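Local coordinates for protein branched-chain amino acid aminotransferase (Thermoproteus uzoniensis, PDB 5CE8) that is a pyridoxal-phosphate enzyme that probably moves amino groups between leucine, isoleucine or valine and 2-oxoglutarate in branched-chain amino acid synthesis, at residues V90-K99 against Y299-Y307; E200-M211 against E248-V258. All blocks are in the same frame, centred on the assembly; numbering follows the deposited sequence.

Contact 1 of 2, residues V90-K99 against Y299-Y307; sequences VETVRANGFK and YLPWLTPVY
Tyr307, the C-terminal residue, reaches back to the turn that ends helix 82-95. That turn is a Schellman motif, with Gly97 at positive phi after the last helical turn. Tyr307 OH donates a hydrogen bond to Phe98 O, whose length of 2.5 Å is doubtfully short. The carbonyl oxygen lies at the ring edge, near the ring plane. Lys99 NZ sits over the centre of one ring face, 4.1 Å from the Tyr307 centroid, in a cation-pi contact. The lysine chain is bent at its last torsion (chi4 -40°), which turns the ammonium back over the ring. Val306 CG1 of the same segment lies under the opposite face, near the rim.

Next to the tyrosine, the extended Arg94 chain runs past it in the opposite direction. Its guanidinium edge faces Val306 O. NE and NH2 both donate to this oxygen, at 2.7 Å and 2.9 Å, but both bonds are weak because the N-H groups are bent away from it. Val90 CG1 lies over one guanidinium face, toward its rim.

Beside these polar contacts, Val93 CG1 meets Val306 CG1 at 3.7 Å, the two side chains crossing at about a right angle. One turn earlier in the helix, Val90 CG2 touches Thr304 CG2 at 3.9 Å. Strand 303-305, outermost in its sheet within this chain, pairs with strand 55-58, and Val93 also packs on Leu55. Asn54 ND2 bonds Tyr307 O.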
loop_
_atom_site.group_PDB
_atom_site.type_symbol
_atom_site.label_atom_id
_atom_site.label_comp_id
_atom_site.label_asym_id
_atom_site.label_seq_id
_atom_site.Cartn_x
_atom_site.Cartn_y
_atom_site.Cartn_z
ATOM N N VAL A 90 -5.940 -0.085 -44.857
ATOM C CA VAL A 90 -5.345 -0.117 -46.177
ATOM C C VAL A 90 -6.114 0.746 -47.200
ATOM O O VAL A 90 -5.461 1.492 -47.976
ATOM C CB VAL A 90 -5.107 -1.591 -46.640
ATOM C CG1 VAL A 90 -5.022 -1.729 -48.141
ATOM C CG2 VAL A 90 -3.873 -2.117 -45.971
ATOM N N GLU A 91 -7.444 0.754 -47.111
ATOM C CA GLU A 91 -8.281 1.622 -47.938
ATOM C C GLU A 91 -8.200 3.039 -47.559
ATOM O O GLU A 91 -8.242 3.869 -48.431
ATOM C CB GLU A 91 -9.739 1.211 -47.868
ATOM C CG GLU A 91 -10.005 -0.155 -48.507
ATOM C CD GLU A 91 -11.154 -0.890 -47.827
ATOM O OE1 GLU A 91 -11.876 -0.232 -47.059
ATOM O OE2 GLU A 91 -11.349 -2.123 -48.026
ATOM N N THR A 92 -8.085 3.359 -46.272
ATOM C CA THR A 92 -7.939 4.782 -45.880
ATOM C C THR A 92 -6.633 5.393 -46.387
ATOM O O THR A 92 -6.603 6.567 -46.880
ATOM C CB THR A 92 -7.991 4.947 -44.347
ATOM O OG1 THR A 92 -9.138 4.262 -43.899
ATOM C CG2 THR A 92 -8.045 6.408 -43.893
ATOM N N VAL A 93 -5.550 4.624 -46.256
ATOM C CA VAL A 93 -4.308 5.083 -46.797
ATOM C C VAL A 93 -4.460 5.298 -48.323
ATOM O O VAL A 93 -4.090 6.389 -48.853
ATOM C CB VAL A 93 -3.144 4.145 -46.398
ATOM C CG1 VAL A 93 -1.863 4.657 -46.940
ATOM C CG2 VAL A 93 -3.042 3.992 -44.844
ATOM N N ARG A 94 -4.992 4.286 -49.002
ATOM C CA ARG A 94 -5.140 4.345 -50.462
ATOM C C ARG A 94 -6.015 5.513 -50.931
ATOM O O ARG A 94 -5.626 6.284 -51.831
ATOM C CB ARG A 94 -5.745 3.053 -50.972
ATOM C CG ARG A 94 -4.765 1.966 -51.185
ATOM C CD ARG A 94 -5.429 0.920 -52.019
ATOM N NE ARG A 94 -4.572 -0.227 -52.064
ATOM C CZ ARG A 94 -4.929 -1.494 -51.872
ATOM N NH1 ARG A 94 -6.208 -1.861 -51.627
ATOM N NH2 ARG A 94 -3.967 -2.406 -51.946
ATOM N N ALA A 95 -7.159 5.683 -50.267
ATOM C CA ALA A 95 -8.036 6.817 -50.512
ATOM C C ALA A 95 -7.317 8.120 -50.509
ATOM O O ALA A 95 -7.579 8.978 -51.355
ATOM C CB ALA A 95 -9.182 6.868 -49.517
ATOM N N ASN A 96 -6.395 8.305 -49.576
ATOM C CA ASN A 96 -5.660 9.562 -49.483
ATOM C C ASN A 96 -4.420 9.740 -50.409
ATOM O O ASN A 96 -3.768 10.768 -50.380
ATOM C CB ASN A 96 -5.261 9.692 -48.045
ATOM C CG ASN A 96 -6.454 9.970 -47.162
ATOM O OD1 ASN A 96 -6.942 11.114 -47.169
ATOM N ND2 ASN A 96 -6.953 8.952 -46.426
ATOM N N GLY A 97 -4.069 8.720 -51.151
ATOM C CA GLY A 97 -2.850 8.684 -51.963
ATOM C C GLY A 97 -1.548 8.935 -51.257
ATOM O O GLY A 97 -0.605 9.460 -51.864
ATOM N N PHE A 98 -1.451 8.537 -49.989
ATOM C CA PHE A 98 -0.247 8.789 -49.239
ATOM C C PHE A 98 0.888 7.931 -49.750
ATOM O O PHE A 98 0.658 6.733 -50.096
ATOM C CB PHE A 98 -0.462 8.463 -47.743
ATOM C CG PHE A 98 -1.281 9.480 -47.021
ATOM C CD1 PHE A 98 -0.990 10.867 -47.178
ATOM C CD2 PHE A 98 -2.344 9.080 -46.193
ATOM C CE1 PHE A 98 -1.769 11.836 -46.535
ATOM C CE2 PHE A 98 -3.101 10.052 -45.540
ATOM C CZ PHE A 98 -2.823 11.420 -45.710
ATOM N N LYS A 99 2.066 8.561 -49.827
ATOM C CA LYS A 99 3.334 7.900 -50.225
ATOM C C LYS A 99 4.421 8.473 -49.331
ATOM O O LYS A 99 5.403 9.096 -49.805
ATOM C CB LYS A 99 3.710 8.134 -51.708
ATOM C CG LYS A 99 2.902 7.314 -52.683
ATOM C CD LYS A 99 3.054 7.811 -54.142
ATOM C CE LYS A 99 1.955 7.261 -55.074
ATOM N NZ LYS A 99 1.653 5.835 -54.757
ATOM N N TYR A 299 11.295 -10.798 -41.434
ATOM C CA TYR A 299 10.172 -10.001 -40.848
ATOM C C TYR A 299 9.191 -9.469 -41.809
ATOM O O TYR A 299 8.335 -8.633 -41.437
ATOM C CB TYR A 299 10.714 -8.876 -39.966
ATOM C CG TYR A 299 11.319 -9.525 -38.766
ATOM C CD1 TYR A 299 10.522 -10.318 -37.938
ATOM C CD2 TYR A 299 12.674 -9.440 -38.500
ATOM C CE1 TYR A 299 11.039 -10.955 -36.805
ATOM C CE2 TYR A 299 13.208 -10.119 -37.369
ATOM C CZ TYR A 299 12.372 -10.864 -36.524
ATOM O OH TYR A 299 12.869 -11.558 -35.385
ATOM N N LEU A 300 9.286 -9.958 -43.039
ATOM C CA LEU A 300 8.488 -9.417 -44.113
ATOM C C LEU A 300 7.016 -9.689 -43.815
ATOM O O LEU A 300 6.142 -8.841 -44.163
ATOM C CB LEU A 300 9.004 -9.848 -45.501
ATOM C CG LEU A 300 10.184 -8.967 -46.046
ATOM C CD1 LEU A 300 10.691 -9.449 -47.429
ATOM C CD2 LEU A 300 9.897 -7.520 -46.176
ATOM N N PRO A 301 6.728 -10.796 -43.081
ATOM C CA PRO A 301 5.351 -10.948 -42.648
ATOM C C PRO A 301 4.722 -9.893 -41.756
ATOM O O PRO A 301 3.528 -9.851 -41.675
ATOM C CB PRO A 301 5.375 -12.296 -41.924
ATOM C CG PRO A 301 6.414 -13.062 -42.694
ATOM C CD PRO A 301 7.441 -12.100 -43.148
ATOM N N TRP A 302 5.508 -9.042 -41.118
ATOM C CA TRP A 302 4.991 -7.940 -40.312
ATOM C C TRP A 302 4.656 -6.691 -41.118
ATOM O O TRP A 302 4.111 -5.717 -40.552
ATOM C CB TRP A 302 6.047 -7.478 -39.280
ATOM C CG TRP A 302 6.181 -8.414 -38.166
ATOM C CD1 TRP A 302 5.279 -9.382 -37.750
ATOM C CD2 TRP A 302 7.220 -8.424 -37.223
ATOM N NE1 TRP A 302 5.798 -10.049 -36.643
ATOM C CE2 TRP A 302 6.971 -9.460 -36.296
ATOM C CE3 TRP A 302 8.353 -7.677 -37.071
ATOM C CZ2 TRP A 302 7.839 -9.735 -35.227
ATOM C CZ3 TRP A 302 9.247 -7.984 -36.015
ATOM C CH2 TRP A 302 8.982 -8.987 -35.127
ATOM N N LEU A 303 4.974 -6.707 -42.403
ATOM C CA LEU A 303 4.851 -5.540 -43.225
ATOM C C LEU A 303 3.731 -5.662 -44.223
ATOM O O LEU A 303 3.793 -6.526 -45.066
ATOM C CB LEU A 303 6.146 -5.379 -43.976
ATOM C CG LEU A 303 7.094 -4.392 -43.291
ATOM C CD1 LEU A 303 7.613 -4.978 -41.981
ATOM C CD2 LEU A 303 8.216 -4.080 -44.249
ATOM N N THR A 304 2.713 -4.778 -44.154
ATOM C CA THR A 304 1.518 -4.885 -44.978
ATOM C C THR A 304 1.624 -3.898 -46.092
ATOM O O THR A 304 1.625 -2.702 -45.794
ATOM C CB THR A 304 0.223 -4.574 -44.213
ATOM O OG1 THR A 304 0.024 -5.600 -43.248
ATOM C CG2 THR A 304 -0.976 -4.589 -45.185
ATOM N N PRO A 305 1.725 -4.367 -47.369
ATOM C CA PRO A 305 1.889 -3.379 -48.429
ATOM C C PRO A 305 0.580 -2.683 -48.688
ATOM O O PRO A 305 -0.474 -3.340 -48.718
ATOM C CB PRO A 305 2.280 -4.211 -49.673
ATOM C CG PRO A 305 1.883 -5.587 -49.395
ATOM C CD PRO A 305 1.922 -5.744 -47.887
ATOM N N VAL A 306 0.665 -1.383 -48.905
ATOM C CA VAL A 306 -0.503 -0.559 -49.215
ATOM C C VAL A 306 -0.847 -0.548 -50.750
ATOM O O VAL A 306 -2.037 -0.431 -51.166
ATOM C CB VAL A 306 -0.165 0.893 -48.740
ATOM C CG1 VAL A 306 -0.999 1.979 -49.392
ATOM C CG2 VAL A 306 -0.338 0.942 -47.241
ATOM N N TYR A 307 0.192 -0.628 -51.586
ATOM C CA TYR A 307 0.035 -0.477 -53.056
ATOM C C TYR A 307 0.482 -1.714 -53.846
ATOM O O TYR A 307 1.193 -2.549 -53.301
ATOM C CB TYR A 307 0.791 0.782 -53.488
ATOM C CG TYR A 307 0.247 2.056 -52.851
ATOM C CD1 TYR A 307 -1.006 2.551 -53.211
ATOM C CD2 TYR A 307 0.988 2.757 -51.882
ATOM C CE1 TYR A 307 -1.505 3.719 -52.649
ATOM C CE2 TYR A 307 0.498 3.920 -51.306
ATOM C CZ TYR A 307 -0.770 4.396 -51.683
ATOM O OH TYR A 307 -1.286 5.558 -51.107
#

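Contact 2 of 2, residues E200-M211 against E248-V258; sequences ENIFIVRRGVLM and ELYAADEAFFV. With PLP (pyridoxal-5'-phosphate), chain D.
Phe203 and Phe256 face each other as a hydrogen-bonded pair of the antiparallel strands 201-206 and 254-258. Phe203 CB lies over one face of the Phe256 ring, 3.6 Å from its centroid, in a CH-pi contact. Phe203 CG comes next and meets Phe256 CZ. CD1 meets Phe256 CE2 and Val258 CG1, both on the same side of it. CE1 ends against Val258 CG2 at 3.6 Å, and this methyl lies at the ring edge. The two phenyl planes are only 2° apart, but they are slid so far that they barely overlap. Phe256 takes the crowded position between its backbone N and carbonyl carbon (chi1 61°), which swings its ring across to Phe203. Leu210 CD1 closes on the edge of that ring. Helices 223-235 and 279-292 pack on this side of the sheet.

On the face bearing Ile204 and Ala255, Ile204 CG2 meets Leu249 CD2 at 3.7 Å, joining the short helix to the strand. Its CD1 reaches Glu248.

At the far end, Asp253 and Glu254 both face Val205 in a classic beta bulge. The bulge puts Asp253 beside the type I' turn from Arg206 to Val209. Asp253 OD2 accepts from Arg207 N at 2.7 Å, and a water donates to the same oxygen while accepting from Gly208 N. The guanidinium groups of Arg206 and Arg207 form salt bridges with Glu221 of the second subunit.

At the other end, Glu200 C comes within 3.6 Å of PLP C6. Asn201 ND2 bonds Leu220 O. The antiparallel pair, part of a mixed sheet, thus spans the distance between a type I' hairpin turn with a neighbouring beta bulge at the subunit interface and the cofactor pocket of a class-IV aminotransferase.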
loop_
_atom_site.group_PDB
_atom_site.type_symbol
_atom_site.label_atom_id
_atom_site.label_comp_id
_atom_site.label_asym_id
_atom_site.label_seq_id
_atom_site.Cartn_x
_atom_site.Cartn_y
_atom_site.Cartn_z
ATOM N N GLU A 200 5.216 5.190 -23.659
ATOM C CA GLU A 200 6.336 4.364 -24.191
ATOM C C GLU A 200 6.669 3.313 -23.220
ATOM O O GLU A 200 6.655 3.628 -22.025
ATOM C CB GLU A 200 7.604 5.210 -24.343
ATOM C CG GLU A 200 7.564 6.438 -25.319
ATOM C CD GLU A 200 7.037 7.716 -24.646
ATOM O OE1 GLU A 200 6.852 8.701 -25.348
ATOM O OE2 GLU A 200 6.720 7.781 -23.447
ATOM N N ASN A 201 7.146 2.155 -23.682
ATOM C CA ASN A 201 7.708 1.140 -22.749
ATOM C C ASN A 201 9.152 1.534 -22.574
ATOM O O ASN A 201 9.699 2.369 -23.336
ATOM C CB ASN A 201 7.611 -0.279 -23.221
ATOM C CG ASN A 201 6.149 -0.781 -23.303
ATOM O OD1 ASN A 201 5.700 -1.083 -24.346
ATOM N ND2 ASN A 201 5.434 -0.805 -22.205
ATOM N N ILE A 202 9.735 1.015 -21.521
ATOM C CA ILE A 202 11.113 1.391 -21.090
ATOM C C ILE A 202 11.979 0.133 -21.027
ATOM O O ILE A 202 11.518 -0.943 -20.584
ATOM C CB ILE A 202 11.150 1.962 -19.654
ATOM C CG1 ILE A 202 10.140 3.065 -19.520
ATOM C CG2 ILE A 202 12.530 2.545 -19.271
ATOM C CD1 ILE A 202 10.085 3.713 -18.139
ATOM N N PHE A 203 13.250 0.280 -21.464
ATOM C CA PHE A 203 14.268 -0.751 -21.375
ATOM C C PHE A 203 15.547 -0.192 -20.732
ATOM O O PHE A 203 15.997 0.916 -21.042
ATOM C CB PHE A 203 14.623 -1.297 -22.795
ATOM C CG PHE A 203 13.658 -2.273 -23.354
ATOM C CD1 PHE A 203 12.549 -1.828 -24.045
ATOM C CD2 PHE A 203 13.956 -3.624 -23.403
ATOM C CE1 PHE A 203 11.648 -2.681 -24.617
ATOM C CE2 PHE A 203 13.029 -4.501 -24.015
ATOM C CZ PHE A 203 11.879 -4.031 -24.602
ATOM N N ILE A 204 16.202 -0.958 -19.864
ATOM C CA ILE A 204 17.547 -0.537 -19.520
ATOM C C ILE A 204 18.567 -1.575 -19.979
ATOM O O ILE A 204 18.224 -2.669 -20.163
ATOM C CB ILE A 204 17.669 -0.232 -18.009
ATOM C CG1 ILE A 204 17.456 -1.502 -17.190
ATOM C CG2 ILE A 204 16.711 0.927 -17.656
ATOM C CD1 ILE A 204 17.783 -1.297 -15.722
ATOM N N VAL A 205 19.848 -1.213 -20.001
ATOM C CA VAL A 205 20.909 -2.207 -20.105
ATOM C C VAL A 205 21.735 -2.123 -18.840
ATOM O O VAL A 205 22.128 -1.123 -18.406
ATOM C CB VAL A 205 21.763 -2.133 -21.324
ATOM C CG1 VAL A 205 22.682 -3.303 -21.440
ATOM C CG2 VAL A 205 20.945 -2.138 -22.591
ATOM N N ARG A 206 21.962 -3.251 -18.232
ATOM C CA ARG A 206 22.625 -3.244 -16.948
ATOM C C ARG A 206 23.521 -4.425 -17.060
ATOM O O ARG A 206 23.057 -5.568 -17.031
ATOM C CB ARG A 206 21.622 -3.394 -15.846
ATOM C CG ARG A 206 22.194 -3.559 -14.457
ATOM C CD ARG A 206 21.065 -3.608 -13.443
ATOM N NE ARG A 206 21.649 -3.652 -12.103
ATOM C CZ ARG A 206 22.199 -4.738 -11.590
ATOM N NH1 ARG A 206 22.207 -5.869 -12.284
ATOM N NH2 ARG A 206 22.726 -4.707 -10.373
ATOM N N ARG A 207 24.829 -4.132 -17.173
ATOM C CA ARG A 207 25.860 -5.209 -17.166
ATOM C C ARG A 207 25.569 -6.284 -18.230
ATOM O O ARG A 207 25.567 -7.514 -17.971
ATOM C CB ARG A 207 25.896 -5.903 -15.800
ATOM C CG ARG A 207 25.974 -4.971 -14.653
ATOM C CD ARG A 207 26.396 -5.623 -13.333
ATOM N NE ARG A 207 26.218 -4.507 -12.383
ATOM C CZ ARG A 207 26.092 -4.583 -11.066
ATOM N NH1 ARG A 207 26.171 -5.751 -10.466
ATOM N NH2 ARG A 207 25.875 -3.466 -10.350
ATOM N N GLY A 208 25.296 -5.784 -19.408
ATOM C CA GLY A 208 25.186 -6.598 -20.607
ATOM C C GLY A 208 23.867 -7.236 -20.767
ATOM O O GLY A 208 23.671 -8.023 -21.683
ATOM N N VAL A 209 22.944 -6.932 -19.871
ATOM C CA VAL A 209 21.668 -7.549 -19.921
ATOM C C VAL A 209 20.610 -6.489 -20.076
ATOM O O VAL A 209 20.515 -5.507 -19.281
ATOM C CB VAL A 209 21.375 -8.290 -18.618
ATOM C CG1 VAL A 209 19.983 -8.845 -18.737
ATOM C CG2 VAL A 209 22.425 -9.388 -18.389
ATOM N N LEU A 210 19.748 -6.747 -21.056
ATOM C CA LEU A 210 18.656 -5.888 -21.364
ATOM C C LEU A 210 17.516 -6.282 -20.369
ATOM O O LEU A 210 17.171 -7.504 -20.140
ATOM C CB LEU A 210 18.343 -6.136 -22.817
ATOM C CG LEU A 210 17.435 -5.319 -23.709
ATOM C CD1 LEU A 210 17.961 -3.929 -23.745
ATOM C CD2 LEU A 210 17.480 -5.965 -25.071
ATOM N N MET A 211 16.976 -5.274 -19.712
ATOM C CA MET A 211 15.873 -5.487 -18.749
ATOM C C MET A 211 14.698 -4.596 -19.064
ATOM O O MET A 211 14.852 -3.421 -19.367
ATOM C CB MET A 211 16.349 -5.177 -17.312
ATOM C CG MET A 211 17.462 -6.040 -16.855
ATOM S SD MET A 211 18.089 -5.359 -15.290
ATOM C CE MET A 211 16.832 -5.902 -14.135
ATOM N N GLU A 248 18.294 1.384 -10.327
ATOM C CA GLU A 248 18.796 0.650 -11.502
ATOM C C GLU A 248 18.690 1.553 -12.709
ATOM O O GLU A 248 19.483 1.436 -13.629
ATOM C CB GLU A 248 18.002 -0.642 -11.757
ATOM C CG GLU A 248 18.133 -1.626 -10.623
ATOM C CD GLU A 248 17.224 -2.791 -10.773
ATOM O OE1 GLU A 248 16.037 -2.570 -11.149
ATOM O OE2 GLU A 248 17.678 -3.951 -10.434
ATOM N N LEU A 249 17.752 2.473 -12.715
ATOM C CA LEU A 249 17.687 3.389 -13.866
ATOM C C LEU A 249 18.915 4.412 -13.838
ATOM O O LEU A 249 19.585 4.727 -14.886
ATOM C CB LEU A 249 16.426 4.213 -13.785
ATOM C CG LEU A 249 15.424 4.265 -14.950
ATOM C CD1 LEU A 249 14.568 5.507 -14.730
ATOM C CD2 LEU A 249 16.037 4.279 -16.333
ATOM N N TYR A 250 19.077 5.010 -12.658
ATOM C CA TYR A 250 20.134 5.984 -12.339
ATOM C C TYR A 250 21.516 5.425 -12.667
ATOM O O TYR A 250 22.392 6.196 -13.062
ATOM C CB TYR A 250 20.039 6.360 -10.871
ATOM C CG TYR A 250 18.982 7.395 -10.449
ATOM C CD1 TYR A 250 17.947 7.828 -11.315
ATOM C CD2 TYR A 250 19.006 7.893 -9.203
ATOM C CE1 TYR A 250 16.996 8.763 -10.893
ATOM C CE2 TYR A 250 18.084 8.768 -8.733
ATOM C CZ TYR A 250 17.097 9.256 -9.624
ATOM O OH TYR A 250 16.207 10.142 -9.122
ATOM N N ALA A 251 21.732 4.152 -12.340
ATOM C CA ALA A 251 22.955 3.361 -12.509
ATOM C C ALA A 251 23.063 2.580 -13.789
ATOM O O ALA A 251 24.023 1.867 -14.006
ATOM C CB ALA A 251 23.068 2.383 -11.335
ATOM N N ALA A 252 22.057 2.599 -14.650
ATOM C CA ALA A 252 22.140 1.822 -15.863
ATOM C C ALA A 252 23.303 2.227 -16.756
ATOM O O ALA A 252 23.644 3.393 -16.821
ATOM C CB ALA A 252 20.836 1.984 -16.727
ATOM N N ASP A 253 23.833 1.256 -17.488
ATOM C CA ASP A 253 24.750 1.492 -18.606
ATOM C C ASP A 253 24.106 2.187 -19.776
ATOM O O ASP A 253 24.737 3.013 -20.433
ATOM C CB ASP A 253 25.375 0.160 -19.063
ATOM C CG ASP A 253 26.138 -0.546 -17.912
ATOM O OD1 ASP A 253 26.729 0.176 -17.097
ATOM O OD2 ASP A 253 26.094 -1.788 -17.802
ATOM N N GLU A 254 22.824 1.928 -19.958
ATOM C CA GLU A 254 22.006 2.505 -21.056
ATOM C C GLU A 254 20.564 2.367 -20.721
ATOM O O GLU A 254 20.167 1.543 -19.865
ATOM C CB GLU A 254 22.133 1.809 -22.465
ATOM C CG GLU A 254 23.417 1.203 -22.889
ATOM C CD GLU A 254 23.332 0.536 -24.250
ATOM O OE1 GLU A 254 22.602 1.054 -25.177
ATOM O OE2 GLU A 254 24.073 -0.465 -24.395
ATOM N N ALA A 255 19.775 3.171 -21.427
ATOM C CA ALA A 255 18.303 3.225 -21.291
ATOM C C ALA A 255 17.674 3.781 -22.539
ATOM O O ALA A 255 18.271 4.588 -23.269
ATOM C CB ALA A 255 17.851 4.057 -20.089
ATOM N N PHE A 256 16.531 3.235 -22.846
ATOM C CA PHE A 256 15.730 3.686 -23.977
ATOM C C PHE A 256 14.227 3.404 -23.818
ATOM O O PHE A 256 13.798 2.461 -23.164
ATOM C CB PHE A 256 16.260 3.103 -25.301
ATOM C CG PHE A 256 16.257 1.605 -25.433
ATOM C CD1 PHE A 256 17.293 0.849 -24.924
ATOM C CD2 PHE A 256 15.246 0.934 -26.128
ATOM C CE1 PHE A 256 17.372 -0.555 -25.121
ATOM C CE2 PHE A 256 15.327 -0.439 -26.325
ATOM C CZ PHE A 256 16.345 -1.206 -25.766
ATOM N N PHE A 257 13.462 4.269 -24.463
ATOM C CA PHE A 257 12.023 4.151 -24.638
ATOM C C PHE A 257 11.730 3.537 -26.010
ATOM O O PHE A 257 12.479 3.743 -27.008
ATOM C CB PHE A 257 11.392 5.516 -24.749
ATOM C CG PHE A 257 11.290 6.293 -23.480
ATOM C CD1 PHE A 257 10.563 5.828 -22.435
ATOM C CD2 PHE A 257 11.931 7.570 -23.351
ATOM C CE1 PHE A 257 10.404 6.599 -21.290
ATOM C CE2 PHE A 257 11.805 8.302 -22.201
ATOM C CZ PHE A 257 11.024 7.822 -21.154
ATOM N N VAL A 258 10.605 2.793 -26.063
ATOM C CA VAL A 258 10.117 2.145 -27.278
ATOM C C VAL A 258 8.598 2.400 -27.340
ATOM O O VAL A 258 7.929 2.496 -26.256
ATOM C CB VAL A 258 10.491 0.643 -27.404
ATOM C CG1 VAL A 258 11.983 0.459 -27.191
ATOM C CG2 VAL A 258 9.735 -0.193 -26.420
HETATM N N1 PLP D . 2.886 2.416 -23.142
HETATM C C2 PLP D . 1.637 2.864 -23.059
HETATM C C2A PLP D . 1.093 3.388 -21.764
HETATM C C3 PLP D . 0.795 2.953 -24.243
HETATM O O3 PLP D . -0.476 3.515 -24.153
HETATM C C4 PLP D . 1.353 2.471 -25.537
HETATM C C4A PLP D . 0.566 2.492 -26.831
HETATM C C5 PLP D . 2.752 1.960 -25.484
HETATM C C6 PLP D . 3.435 1.979 -24.235
HETATM C C5A PLP D . 3.537 1.490 -26.675
HETATM O O4P PLP D . 2.891 0.481 -27.364
HETATM P P PLP D . 3.260 0.238 -28.878
HETATM O O1P PLP D . 3.010 1.547 -29.703
HETATM O O2P PLP D . 4.612 -0.336 -28.895
HETATM O O3P PLP D . 2.269 -0.736 -29.450
HETATM O O HOH W 1 25.788 -2.913 -20.173
#

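How the contacts relate
Contact 2 is mostly buried and is exposed mainly at its turn and bulge; contact 1 is partly buried, with exposed residues making up much of it. They share no strand or helix. Contact 1 joins a helix end and the chain terminus at the margin of the antiparallel sheet; contact 2 lies within the mixed sheet. Their centres are about 33 Å apart and they do not touch. Contact 1 relies on side chains that reach backbone oxygens, with a small aliphatic patch beside them. Contact 2 relies on an antiparallel ladder of backbone bonds, broken by a bulge at one end, with aromatic and aliphatic packing. It also reaches the cofactor and a second subunit, while no other chain of the assembly touches contact 1.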